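PDB 4OQY: (S)-imine reductase from Streptomyces sp. GF3546, which reduces imines to amines with S selectivity, probably using NADPH as hydride donor, and takes part in the reductive amination of ketones. Local coordinates for residues Val19-Phe22 with Leu23-His27; Gly137-Asp140 with Val141-His145; His145-Thr148 with Leu149-Leu152; Ala155-Arg158 with Gly159-Ala162; Met173-Phe176 with Trp177-Leu181. One frame throughout, in Å; residues are numbered along the deposited sequence.

How the contacts relate
All five contacts are local, lying in series along the chain, so none closes a long loop and none nests in or crosses another; contacts 2 and 3 merely share His-145. Contact 1 ends helix 13-24 of the first beta-alpha-beta unit. Contact 2 begins helix 139-149 and contact 3 ends it, where Val-151 and Thr-148 pack on Thr-21, Phe-22, Asn-25 and His-27 of contact 1. Contact 4 follows strand 154-157 out of the sheet, and its Tyr-157 and Glu-160 bond back to Gly-137 and Lys-139 of contact 2. Contact 5 stands apart on helix 163-192, which leads away from the Rossmann domain; like contact 4, it meets the second subunit.

Contact 1: residues Val19-Phe22 with Leu23-His27; sequences VNTF and LDNGH
Val-19 and Leu-23, one helical turn apart, lie side by side and point the same way. Leu-23 N gives a straight bond to Val-19 O (2.9 Å), and Val-19 CG1, anti to the backbone N (chi1 174°), comes alongside Leu-23 CD1 at 3.9 Å. Branched and long aliphatic chains suit this flank, which packs on Val-29 of strand 29-32. The next residue repeats the pattern, Asp-24 N bonding Asn-20 O at 2.8 Å; the Asp-24 carboxylate, lying close by Asn-20 O, forms a salt bridge with Arg-45, whose guanidinium also bonds Asn-20 O.

Beyond Asp-24 the helix stops. Phe-22 O accepts from His-27 N (3.0 Å), the donor tilted 33° from the carbonyl plane, and weakly from Asn-25 N, while Gly-26 N turns back to Leu-23 O (3.0 Å). Gly-26 takes a positive phi (85°), at which a side chain would be jammed against the preceding carbonyl oxygen; glycine therefore suits the place. The reversal lays His-27 against Phe-22, their CB atoms 4.2 Å apart and their rings meeting obliquely. Elsewhere the buried Phe-22 side chain packs on Val-6 and Val-8 of strand 6-9 and on Leu-152.

These paired bonds form a Schellman motif with Gly-26 as C-prime residue, ending the first helix of the Rossmann beta-alpha-beta unit before strand 29-32.

Contact 2: residues Gly137-Asp140 with Val141-His145; sequences GPKD and VFDAH
Lys-139 leaves the helix with CG opposite its own backbone N (chi1 -179°), then bends at chi2 (52°), and this turn folds the chain over to Asp-143, one turn on. Asp-140 instead sets its CG between the backbone N and the carbonyl carbon (chi1 61°), which brings OD1 back to Val-141 N. Both belong to the first turns of helix 139-149, in the beta-alpha-beta unit between the parallel strands 132-136 and 154-157.

Pro-138 holds the N-cap position, and Gly-137 before it has backbone angles that a side chain would not tolerate. Proline suits this place because it has no amide hydrogen and the helix asks for none from the residue at its start; its carbonyl O takes the bond from Phe-142 N (2.9 Å). Its ring lies beside Val-141, CG to CG2 3.5 Å, and the valine is buried further against Val-88, Lys-113 and Leu-115 of the sheet. Next along, Asp-143 N bonds Lys-139 O and Ala-144 N bonds Asp-140 O (3.1 Å), giving the regular helical ladder. The Asp-140 OD1 to Val-141 N bond, at 2.8 Å, is bent and weak. An acidic group at this end of a helix would be expected to interact well with the helix dipole.

On the exposed flank the Lys-139 ammonium faces both carboxylate oxygens of Asp-143 in an i to i+4 salt bridge: the bond to OD1 is weak, whereas NZ meets OD2 at 3.2 Å on its syn lone pair.

Contact 3: residues His145-Thr148 with Leu149-Leu152; sequences HEDT and LKVL
Lys-150 N and Glu-146 O make the shortest polar link here, 2.8 Å, and Leu-149 N to His-145 O (2.9 Å) matches it one residue earlier, nearly straight at 166°. The helix is already kinked at Asp-147 and Thr-148, whose amides lack the regular bond. Val-151 N reaches Thr-148 O, three residues back rather than four, at 3.2 Å and from well above the carbonyl plane; Leu-152 N repeats this step to Leu-149 O (3.0 Å). These i to i+3 bonds are consistent with a tighter, irregular turn as helix 139-149 gives way to the loop before strand 154-157.

On the exposed side Lys-150 lies alongside Asp-147, both pointing the same way. A bend near chi3 (13°) carries NZ to Asp-147 OD1, a long, weak salt bridge of 3.4 Å. The lysine's aliphatic part does the packing, its CD crossing over Glu-146 CG at 4.1 Å.

The opposite character prevails on the buried flank. Leu-149 CG rests 3.5 Å from His-145 O, and its side chain continues to Ala-90 of the sheet. Thr-148 is buried too, its OG1 bonded to Gln-4; buried Leu-152 packs on Met-18 and Phe-22, and the partly exposed Val-151 on Thr-21, Asn-25 and His-27.

The division of chemistry suits an amphipathic helix end: charged groups outside pair loosely and would probably add little stability, whereas backbone bonds and aliphatic burial fix the chain.

Contact 4: residues Ala155-Arg158 with Gly159-Ala162; sequences ADYR and GEDA
Tyr-157 lays one face of its ring over the backbone of Gly-159, at the point where the last strand of the Rossmann-type domain, 154-157, leaves the sheet for the loop into helix 163-192. This is the tight part. Gly-159 N stands 3.6 Å above the ring plane, offset toward the rim, and its CA is 3.6 Å from Tyr-157 CE2. CG of the tyrosine is anti to the backbone N (chi1 -179°), which sends the ring along the departing chain. Glycine suits the position twice over: its phi of 146° would drive a CB into the Arg-158 carbonyl, and the bare peptide lets the ring lie close.

The phenol oxygen bonds Gly-137 O, before helix 139-149. Replacing the tyrosine with an alanine would take away both ring and hydroxyl, and would probably leave the Gly-137 carbonyl without this donor and the Gly-159 peptide uncovered.

Toward solvent the contact slackens. Exposed Glu-160 merely brushes the phenol, CG to Tyr-157 OH 3.6 Å, and spends its carboxylate on Lys-139 N at the start of helix 139-149.

A separate side faces the second subunit. There Arg-158 turns from the tyrosine toward Asp-156, two residues back on the strand, and packs on Tyr-203 of the second subunit; the hydroxyl of Tyr-203 of the second subunit bonds Asp-156 OD2. In the salt bridge between Arg-158 and Asp-156, NE of the arginine meets OD1 of the aspartate at 3.0 Å, 52° out of the carboxylate plane.

Contact 5: residues Met173-Phe176 with Trp177-Leu181; sequences MTIF and WTTML
Midway along helix 163-192, which leads from the Rossmann domain into the helical C-terminal domain, Met-173 joins Phe-176 and Trp-177 in a Met-aromatic cluster at the dimer interface. The Phe-176 ring turns its edge to the face of the Trp-177 six-membered ring in a T-shaped pair, planes at 74° and Phe-176 CD2 3.9 Å from Trp-177 CE3. Met-173, folded at chi2 (-45°) and chi3, brings its methyl CE under the same side of the indole, 3.3 Å from Trp-177 NE1, with the sulfur in oblique Met-aromatic contact. Met-180 SD approaches the Phe-176 ring likewise.

Two buried threonines spend their hydroxyls on the helix itself. Thr-178 OG1 gives to Thr-174 O and Thr-179 OG1 to Ile-175 O, each at 2.6 Å, on the opposite face of the carbonyl plane from the amide bond to the same oxygen.

Trp-177 NE1 bonds Ser-240 of the second subunit, and its rings meet Phe-265 and Phe-278 there. A serine in its place would probably leave a gap between subunits and deprive the Ser-240 hydroxyl of its mate. Such a buried, intersubunit interdomain helix is characteristic of dimeric imine reductases.

Contact 1: residues Val19-Phe22 with Leu23-His27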
loop_
_atom_site.group_PDB
_atom_site.type_symbol
_atom_site.label_atom_id
_atom_site.label_comp_id
_atom_site.label_asym_id
_atom_site.label_seq_id
_atom_site.Cartn_x
_atom_site.Cartn_y
_atom_site.Cartn_z
ATOM N N VAL B 19 22.055 -21.366 -2.682
ATOM C CA VAL B 19 22.945 -22.497 -2.934
ATOM C C VAL B 19 22.355 -23.337 -4.080
ATOM O O VAL B 19 23.064 -23.645 -5.026
ATOM C CB VAL B 19 23.202 -23.351 -1.663
ATOM C CG1 VAL B 19 24.002 -24.593 -2.018
ATOM C CG2 VAL B 19 23.945 -22.541 -0.594
ATOM N N ASN B 20 21.064 -23.659 -3.994
ATOM C CA ASN B 20 20.406 -24.505 -5.018
ATOM C C ASN B 20 20.517 -23.880 -6.381
ATOM O O ASN B 20 20.804 -24.550 -7.360
ATOM C CB ASN B 20 18.929 -24.738 -4.687
ATOM C CG ASN B 20 18.728 -25.808 -3.619
ATOM O OD1 ASN B 20 18.034 -25.588 -2.625
ATOM N ND2 ASN B 20 19.313 -26.980 -3.836
ATOM N N THR B 21 20.313 -22.573 -6.423
ATOM C CA THR B 21 20.413 -21.830 -7.660
ATOM C C THR B 21 21.844 -21.823 -8.223
ATOM O O THR B 21 22.047 -21.997 -9.448
ATOM C CB THR B 21 19.880 -20.409 -7.476
ATOM O OG1 THR B 21 18.478 -20.488 -7.191
ATOM C CG2 THR B 21 20.096 -19.594 -8.730
ATOM N N PHE B 22 22.830 -21.630 -7.350
ATOM C CA PHE B 22 24.237 -21.705 -7.771
ATOM C C PHE B 22 24.583 -23.091 -8.341
ATOM O O PHE B 22 25.236 -23.213 -9.394
ATOM C CB PHE B 22 25.187 -21.368 -6.592
ATOM C CG PHE B 22 25.422 -19.887 -6.357
ATOM C CD1 PHE B 22 25.720 -19.039 -7.404
ATOM C CD2 PHE B 22 25.455 -19.377 -5.059
ATOM C CE1 PHE B 22 25.958 -17.703 -7.190
ATOM C CE2 PHE B 22 25.710 -18.032 -4.831
ATOM C CZ PHE B 22 25.969 -17.197 -5.893
ATOM N N LEU B 23 24.132 -24.134 -7.649
ATOM C CA LEU B 23 24.376 -25.499 -8.083
ATOM C C LEU B 23 23.654 -25.822 -9.391
ATOM O O LEU B 23 24.243 -26.421 -10.277
ATOM C CB LEU B 23 23.924 -26.494 -7.022
ATOM C CG LEU B 23 24.744 -26.498 -5.742
ATOM C CD1 LEU B 23 24.055 -27.390 -4.737
ATOM C CD2 LEU B 23 26.163 -26.969 -6.022
ATOM N N ASP B 24 22.396 -25.401 -9.516
ATOM C CA ASP B 24 21.631 -25.550 -10.780
ATOM C C ASP B 24 22.373 -25.000 -11.976
ATOM O O ASP B 24 22.233 -25.503 -13.095
ATOM C CB ASP B 24 20.295 -24.811 -10.698
ATOM C CG ASP B 24 19.293 -25.486 -9.752
ATOM O OD1 ASP B 24 19.532 -26.617 -9.300
ATOM O OD2 ASP B 24 18.246 -24.877 -9.464
ATOM N N ASN B 25 23.154 -23.950 -11.744
ATOM C CA ASN B 25 23.882 -23.301 -12.820
ATOM C C ASN B 25 25.349 -23.726 -12.941
ATOM O O ASN B 25 26.112 -23.087 -13.648
ATOM C CB ASN B 25 23.765 -21.775 -12.683
ATOM C CG ASN B 25 22.364 -21.257 -12.981
ATOM O OD1 ASN B 25 21.536 -21.068 -12.081
ATOM N ND2 ASN B 25 22.080 -21.052 -14.259
ATOM N N GLY B 26 25.760 -24.786 -12.259
ATOM C CA GLY B 26 27.109 -25.328 -12.445
ATOM C C GLY B 26 28.239 -24.705 -11.633
ATOM O O GLY B 26 29.412 -24.939 -11.937
ATOM N N HIS B 27 27.910 -23.961 -10.584
ATOM C CA HIS B 27 28.929 -23.384 -9.691
ATOM C C HIS B 27 29.220 -24.299 -8.519
ATOM O O HIS B 27 28.304 -24.883 -7.965
ATOM C CB HIS B 27 28.442 -22.065 -9.140
ATOM C CG HIS B 27 28.341 -20.994 -10.175
ATOM N ND1 HIS B 27 27.364 -20.990 -11.148
ATOM C CD2 HIS B 27 29.122 -19.918 -10.421
ATOM C CE1 HIS B 27 27.533 -19.940 -11.934
ATOM N NE2 HIS B 27 28.584 -19.262 -11.499
#

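Contact 2: residues Gly137-Asp140 with Val141-His145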
loop_
_atom_site.group_PDB
_atom_site.type_symbol
_atom_site.label_atom_id
_atom_site.label_comp_id
_atom_site.label_asym_id
_atom_site.label_seq_id
_atom_site.Cartn_x
_atom_site.Cartn_y
_atom_site.Cartn_z
ATOM N N GLY B 137 28.631 -0.494 -3.108
ATOM C CA GLY B 137 30.002 -0.792 -2.726
ATOM C C GLY B 137 30.967 -0.451 -3.842
ATOM O O GLY B 137 30.587 0.174 -4.832
ATOM N N PRO B 138 32.229 -0.856 -3.699
ATOM C CA PRO B 138 33.187 -0.457 -4.723
ATOM C C PRO B 138 32.854 -1.012 -6.121
ATOM O O PRO B 138 32.601 -2.210 -6.294
ATOM C CB PRO B 138 34.520 -0.989 -4.193
ATOM C CG PRO B 138 34.182 -1.948 -3.091
ATOM C CD PRO B 138 32.866 -1.513 -2.548
ATOM N N LYS B 139 32.886 -0.142 -7.117
ATOM C CA LYS B 139 32.443 -0.538 -8.433
ATOM C C LYS B 139 33.364 -1.598 -9.028
ATOM O O LYS B 139 32.876 -2.540 -9.637
ATOM C CB LYS B 139 32.294 0.665 -9.374
ATOM C CG LYS B 139 31.793 0.342 -10.792
ATOM C CD LYS B 139 30.507 -0.491 -10.774
ATOM C CE LYS B 139 29.634 -0.507 -12.033
ATOM N NZ LYS B 139 30.396 -0.240 -13.281
ATOM N N ASP B 140 34.678 -1.476 -8.839
ATOM C CA ASP B 140 35.605 -2.446 -9.438
ATOM C C ASP B 140 35.365 -3.846 -8.866
ATOM O O ASP B 140 35.355 -4.843 -9.594
ATOM C CB ASP B 140 37.072 -2.004 -9.294
ATOM C CG ASP B 140 37.521 -1.866 -7.853
ATOM O OD1 ASP B 140 36.674 -1.642 -6.954
ATOM O OD2 ASP B 140 38.742 -1.976 -7.618
ATOM N N VAL B 141 35.091 -3.902 -7.569
ATOM C CA VAL B 141 34.763 -5.151 -6.906
ATOM C C VAL B 141 33.425 -5.700 -7.432
ATOM O O VAL B 141 33.306 -6.886 -7.695
ATOM C CB VAL B 141 34.680 -4.964 -5.369
ATOM C CG1 VAL B 141 34.268 -6.258 -4.687
ATOM C CG2 VAL B 141 36.003 -4.438 -4.800
ATOM N N PHE B 142 32.424 -4.835 -7.579
ATOM C CA PHE B 142 31.145 -5.266 -8.108
ATOM C C PHE B 142 31.326 -5.860 -9.498
ATOM O O PHE B 142 30.830 -6.942 -9.752
ATOM C CB PHE B 142 30.118 -4.132 -8.162
ATOM C CG PHE B 142 28.835 -4.517 -8.842
ATOM C CD1 PHE B 142 27.854 -5.217 -8.150
ATOM C CD2 PHE B 142 28.623 -4.224 -10.190
ATOM C CE1 PHE B 142 26.674 -5.591 -8.775
ATOM C CE2 PHE B 142 27.446 -4.593 -10.824
ATOM C CZ PHE B 142 26.467 -5.278 -10.115
ATOM N N ASP B 143 32.035 -5.173 -10.390
ATOM C CA ASP B 143 32.180 -5.669 -11.774
ATOM C C ASP B 143 32.895 -7.010 -11.839
ATOM O O ASP B 143 32.543 -7.861 -12.640
ATOM C CB ASP B 143 32.922 -4.670 -12.657
ATOM C CG ASP B 143 32.178 -3.373 -12.818
ATOM O OD1 ASP B 143 30.936 -3.350 -12.692
ATOM O OD2 ASP B 143 32.839 -2.354 -13.044
ATOM N N ALA B 144 33.893 -7.190 -10.982
ATOM C CA ALA B 144 34.638 -8.449 -10.894
ATOM C C ALA B 144 33.764 -9.663 -10.518
ATOM O O ALA B 144 34.038 -10.769 -10.964
ATOM C CB ALA B 144 35.804 -8.298 -9.912
ATOM N N HIS B 145 32.709 -9.472 -9.728
ATOM C CA HIS B 145 31.878 -10.601 -9.288
ATOM C C HIS B 145 30.445 -10.583 -9.789
ATOM O O HIS B 145 29.659 -11.489 -9.474
ATOM C CB HIS B 145 31.905 -10.680 -7.769
ATOM C CG HIS B 145 33.285 -10.858 -7.235
ATOM N ND1 HIS B 145 33.895 -12.089 -7.180
ATOM C CD2 HIS B 145 34.209 -9.959 -6.827
ATOM C CE1 HIS B 145 35.122 -11.949 -6.713
ATOM N NE2 HIS B 145 35.332 -10.666 -6.475
#

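Contact 3: residues His145-Thr148 with Leu149-Leu152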
loop_
_atom_site.group_PDB
_atom_site.type_symbol
_atom_site.label_atom_id
_atom_site.label_comp_id
_atom_site.label_asym_id
_atom_site.label_seq_id
_atom_site.Cartn_x
_atom_site.Cartn_y
_atom_site.Cartn_z
ATOM N N HIS B 145 32.709 -9.472 -9.728
ATOM C CA HIS B 145 31.878 -10.601 -9.288
ATOM C C HIS B 145 30.445 -10.583 -9.789
ATOM O O HIS B 145 29.659 -11.489 -9.474
ATOM C CB HIS B 145 31.905 -10.680 -7.769
ATOM C CG HIS B 145 33.285 -10.858 -7.235
ATOM N ND1 HIS B 145 33.895 -12.089 -7.180
ATOM C CD2 HIS B 145 34.209 -9.959 -6.827
ATOM C CE1 HIS B 145 35.122 -11.949 -6.713
ATOM N NE2 HIS B 145 35.332 -10.666 -6.475
ATOM N N GLU B 146 30.122 -9.570 -10.592
ATOM C CA GLU B 146 28.768 -9.367 -11.109
ATOM C C GLU B 146 28.247 -10.605 -11.826
ATOM O O GLU B 146 27.089 -10.963 -11.653
ATOM C CB GLU B 146 28.730 -8.162 -12.058
ATOM C CG GLU B 146 27.343 -7.787 -12.552
ATOM C CD GLU B 146 27.336 -6.733 -13.663
ATOM O OE1 GLU B 146 28.402 -6.140 -13.977
ATOM O OE2 GLU B 146 26.254 -6.515 -14.266
ATOM N N ASP B 147 29.103 -11.252 -12.610
ATOM C CA ASP B 147 28.692 -12.431 -13.375
ATOM C C ASP B 147 28.315 -13.584 -12.447
ATOM O O ASP B 147 27.429 -14.355 -12.767
ATOM C CB ASP B 147 29.795 -12.868 -14.351
ATOM C CG ASP B 147 29.794 -12.062 -15.648
ATOM O OD1 ASP B 147 29.020 -11.079 -15.773
ATOM O OD2 ASP B 147 30.553 -12.432 -16.577
ATOM N N THR B 148 28.948 -13.686 -11.281
ATOM C CA THR B 148 28.537 -14.686 -10.302
ATOM C C THR B 148 27.260 -14.265 -9.547
ATOM O O THR B 148 26.332 -15.051 -9.376
ATOM C CB THR B 148 29.676 -14.959 -9.321
ATOM O OG1 THR B 148 30.835 -15.392 -10.045
ATOM C CG2 THR B 148 29.275 -16.004 -8.317
ATOM N N LEU B 149 27.176 -13.009 -9.151
ATOM C CA LEU B 149 25.992 -12.527 -8.441
ATOM C C LEU B 149 24.714 -12.589 -9.320
ATOM O O LEU B 149 23.622 -12.854 -8.825
ATOM C CB LEU B 149 26.247 -11.118 -7.923
ATOM C CG LEU B 149 27.384 -11.019 -6.898
ATOM C CD1 LEU B 149 27.762 -9.561 -6.652
ATOM C CD2 LEU B 149 27.023 -11.713 -5.587
ATOM N N LYS B 150 24.867 -12.363 -10.626
ATOM C CA LYS B 150 23.735 -12.406 -11.555
ATOM C C LYS B 150 23.057 -13.752 -11.641
ATOM O O LYS B 150 21.955 -13.865 -12.192
ATOM C CB LYS B 150 24.176 -12.058 -12.963
ATOM C CG LYS B 150 24.245 -10.591 -13.282
ATOM C CD LYS B 150 24.978 -10.476 -14.638
ATOM C CE LYS B 150 25.113 -11.815 -15.368
ATOM N NZ LYS B 150 25.851 -11.802 -16.669
ATOM N N VAL B 151 23.733 -14.789 -11.176
ATOM C CA VAL B 151 23.125 -16.108 -11.224
ATOM C C VAL B 151 21.940 -16.117 -10.247
ATOM O O VAL B 151 20.924 -16.746 -10.501
ATOM C CB VAL B 151 24.154 -17.209 -10.901
ATOM C CG1 VAL B 151 23.472 -18.550 -10.809
ATOM C CG2 VAL B 151 25.239 -17.255 -11.974
ATOM N N LEU B 152 22.047 -15.376 -9.143
ATOM C CA LEU B 152 20.962 -15.376 -8.171
ATOM C C LEU B 152 19.763 -14.542 -8.633
ATOM O O LEU B 152 18.599 -14.943 -8.486
ATOM C CB LEU B 152 21.484 -14.860 -6.816
ATOM C CG LEU B 152 22.632 -15.666 -6.197
ATOM C CD1 LEU B 152 23.045 -15.064 -4.864
ATOM C CD2 LEU B 152 22.243 -17.121 -6.007
#

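Contact 4: residues Ala155-Arg158 with Gly159-Ala162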
loop_
_atom_site.group_PDB
_atom_site.type_symbol
_atom_site.label_atom_id
_atom_site.label_comp_id
_atom_site.label_asym_id
_atom_site.label_seq_id
_atom_site.Cartn_x
_atom_site.Cartn_y
_atom_site.Cartn_z
ATOM N N ALA B 155 21.441 -7.992 -10.960
ATOM C CA ALA B 155 22.301 -7.301 -9.996
ATOM C C ALA B 155 22.275 -5.830 -10.348
ATOM O O ALA B 155 22.805 -5.429 -11.380
ATOM C CB ALA B 155 23.703 -7.860 -10.092
ATOM N N ASP B 156 21.606 -5.031 -9.527
ATOM C CA ASP B 156 21.320 -3.670 -9.902
ATOM C C ASP B 156 22.218 -2.789 -9.047
ATOM O O ASP B 156 21.916 -2.564 -7.885
ATOM C CB ASP B 156 19.837 -3.369 -9.675
ATOM C CG ASP B 156 19.468 -1.936 -10.006
ATOM O OD1 ASP B 156 20.323 -1.155 -10.473
ATOM O OD2 ASP B 156 18.296 -1.572 -9.800
ATOM N N TYR B 157 23.337 -2.349 -9.628
ATOM C CA TYR B 157 24.337 -1.523 -8.929
ATOM C C TYR B 157 23.840 -0.093 -8.795
ATOM O O TYR B 157 23.462 0.533 -9.784
ATOM C CB TYR B 157 25.685 -1.532 -9.662
ATOM C CG TYR B 157 26.770 -0.711 -8.968
ATOM C CD1 TYR B 157 27.481 -1.240 -7.897
ATOM C CD2 TYR B 157 27.106 0.570 -9.410
ATOM C CE1 TYR B 157 28.472 -0.508 -7.255
ATOM C CE2 TYR B 157 28.104 1.310 -8.777
ATOM C CZ TYR B 157 28.791 0.758 -7.703
ATOM O OH TYR B 157 29.784 1.462 -7.054
ATOM N N ARG B 158 23.829 0.405 -7.559
ATOM C CA ARG B 158 23.200 1.684 -7.228
ATOM C C ARG B 158 24.196 2.780 -6.838
ATOM O O ARG B 158 23.796 3.931 -6.722
ATOM C CB ARG B 158 22.175 1.514 -6.089
ATOM C CG ARG B 158 21.033 0.531 -6.329
ATOM C CD ARG B 158 19.914 1.131 -7.167
ATOM N NE ARG B 158 20.222 1.202 -8.573
ATOM C CZ ARG B 158 20.047 2.253 -9.363
ATOM N NH1 ARG B 158 19.494 3.385 -8.946
ATOM N NH2 ARG B 158 20.400 2.141 -10.623
ATOM N N GLY B 159 25.466 2.435 -6.620
ATOM C CA GLY B 159 26.494 3.438 -6.296
ATOM C C GLY B 159 27.565 2.943 -5.348
ATOM O O GLY B 159 27.535 1.808 -4.911
ATOM N N GLU B 160 28.510 3.817 -5.008
ATOM C CA GLU B 160 29.687 3.410 -4.224
ATOM C C GLU B 160 29.392 3.195 -2.748
ATOM O O GLU B 160 29.880 2.250 -2.131
ATOM C CB GLU B 160 30.822 4.430 -4.396
ATOM C CG GLU B 160 31.635 4.225 -5.670
ATOM C CD GLU B 160 32.837 3.305 -5.480
ATOM O OE1 GLU B 160 33.323 3.189 -4.325
ATOM O OE2 GLU B 160 33.316 2.709 -6.481
ATOM N N ASP B 161 28.618 4.096 -2.167
ATOM C CA ASP B 161 28.415 4.045 -0.743
ATOM C C ASP B 161 27.739 2.738 -0.339
ATOM O O ASP B 161 26.708 2.321 -0.902
ATOM C CB ASP B 161 27.639 5.237 -0.219
ATOM C CG ASP B 161 27.602 5.246 1.297
ATOM O OD1 ASP B 161 28.563 5.763 1.899
ATOM O OD2 ASP B 161 26.644 4.699 1.872
ATOM N N ALA B 162 28.328 2.126 0.680
ATOM C CA ALA B 162 27.847 0.883 1.224
ATOM C C ALA B 162 26.389 0.932 1.730
ATOM O O ALA B 162 25.702 -0.088 1.721
ATOM C CB ALA B 162 28.793 0.426 2.330
#

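Contact 5: residues Met173-Phe176 with Trp177-Leu181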
loop_
_atom_site.group_PDB
_atom_site.type_symbol
_atom_site.label_atom_id
_atom_site.label_comp_id
_atom_site.label_asym_id
_atom_site.label_seq_id
_atom_site.Cartn_x
_atom_site.Cartn_y
_atom_site.Cartn_z
ATOM N N MET B 173 10.868 -2.056 2.037
ATOM C CA MET B 173 10.200 -2.648 3.180
ATOM C C MET B 173 9.282 -1.635 3.862
ATOM O O MET B 173 8.279 -2.031 4.423
ATOM C CB MET B 173 11.205 -3.292 4.134
ATOM C CG MET B 173 11.985 -4.449 3.512
ATOM S SD MET B 173 10.989 -5.611 2.566
ATOM C CE MET B 173 10.126 -6.363 3.949
ATOM N N THR B 174 9.581 -0.337 3.754
ATOM C CA THR B 174 8.672 0.705 4.248
ATOM C C THR B 174 7.288 0.610 3.587
ATOM O O THR B 174 6.236 0.570 4.247
ATOM C CB THR B 174 9.261 2.128 3.997
ATOM O OG1 THR B 174 10.543 2.252 4.626
ATOM C CG2 THR B 174 8.332 3.199 4.511
ATOM N N ILE B 175 7.307 0.566 2.271
ATOM C CA ILE B 175 6.096 0.427 1.492
ATOM C C ILE B 175 5.425 -0.920 1.743
ATOM O O ILE B 175 4.205 -0.983 1.903
ATOM C CB ILE B 175 6.408 0.603 0.002
ATOM C CG1 ILE B 175 6.854 2.041 -0.249
ATOM C CG2 ILE B 175 5.205 0.225 -0.857
ATOM C CD1 ILE B 175 7.503 2.255 -1.603
ATOM N N PHE B 176 6.204 -1.997 1.776
ATOM C CA PHE B 176 5.641 -3.334 1.959
ATOM C C PHE B 176 4.912 -3.490 3.284
ATOM O O PHE B 176 3.749 -3.888 3.310
ATOM C CB PHE B 176 6.708 -4.403 1.895
ATOM C CG PHE B 176 6.155 -5.765 1.990
ATOM C CD1 PHE B 176 5.559 -6.340 0.875
ATOM C CD2 PHE B 176 6.180 -6.472 3.163
ATOM C CE1 PHE B 176 5.009 -7.601 0.945
ATOM C CE2 PHE B 176 5.642 -7.751 3.223
ATOM C CZ PHE B 176 5.055 -8.307 2.119
ATOM N N TRP B 177 5.587 -3.151 4.391
ATOM C CA TRP B 177 4.978 -3.336 5.710
ATOM C C TRP B 177 3.817 -2.377 5.966
ATOM O O TRP B 177 2.818 -2.759 6.564
ATOM C CB TRP B 177 6.004 -3.210 6.829
ATOM C CG TRP B 177 7.042 -4.288 6.865
ATOM C CD1 TRP B 177 8.382 -4.100 6.870
ATOM C CD2 TRP B 177 6.839 -5.719 6.927
ATOM N NE1 TRP B 177 9.034 -5.303 6.922
ATOM C CE2 TRP B 177 8.113 -6.315 6.957
ATOM C CE3 TRP B 177 5.714 -6.542 6.993
ATOM C CZ2 TRP B 177 8.295 -7.698 7.036
ATOM C CZ3 TRP B 177 5.894 -7.910 7.074
ATOM C CH2 TRP B 177 7.177 -8.475 7.093
ATOM N N THR B 178 3.956 -1.138 5.520
ATOM C CA THR B 178 2.889 -0.177 5.680
ATOM C C THR B 178 1.644 -0.611 4.899
ATOM O O THR B 178 0.530 -0.528 5.396
ATOM C CB THR B 178 3.354 1.244 5.300
ATOM O OG1 THR B 178 4.545 1.558 6.030
ATOM C CG2 THR B 178 2.303 2.248 5.648
ATOM N N THR B 179 1.835 -1.092 3.685
ATOM C CA THR B 179 0.720 -1.518 2.874
ATOM C C THR B 179 0.084 -2.751 3.483
ATOM O O THR B 179 -1.138 -2.853 3.577
ATOM C CB THR B 179 1.189 -1.816 1.456
ATOM O OG1 THR B 179 1.799 -0.642 0.930
ATOM C CG2 THR B 179 0.025 -2.217 0.587
ATOM N N MET B 180 0.930 -3.662 3.938
ATOM C CA MET B 180 0.445 -4.844 4.607
ATOM C C MET B 180 -0.428 -4.475 5.811
ATOM O O MET B 180 -1.497 -5.042 5.996
ATOM C CB MET B 180 1.600 -5.747 5.031
ATOM C CG MET B 180 1.177 -6.837 5.995
ATOM S SD MET B 180 2.382 -8.171 6.194
ATOM C CE MET B 180 2.410 -8.348 7.950
ATOM N N LEU B 181 -0.014 -3.518 6.632
ATOM C CA LEU B 181 -0.866 -3.161 7.753
ATOM C C LEU B 181 -2.173 -2.526 7.300
ATOM O O LEU B 181 -3.185 -2.743 7.921
ATOM C CB LEU B 181 -0.141 -2.261 8.783
ATOM C CG LEU B 181 0.953 -2.952 9.608
ATOM C CD1 LEU B 181 1.503 -2.048 10.717
ATOM C CD2 LEU B 181 0.439 -4.242 10.224
#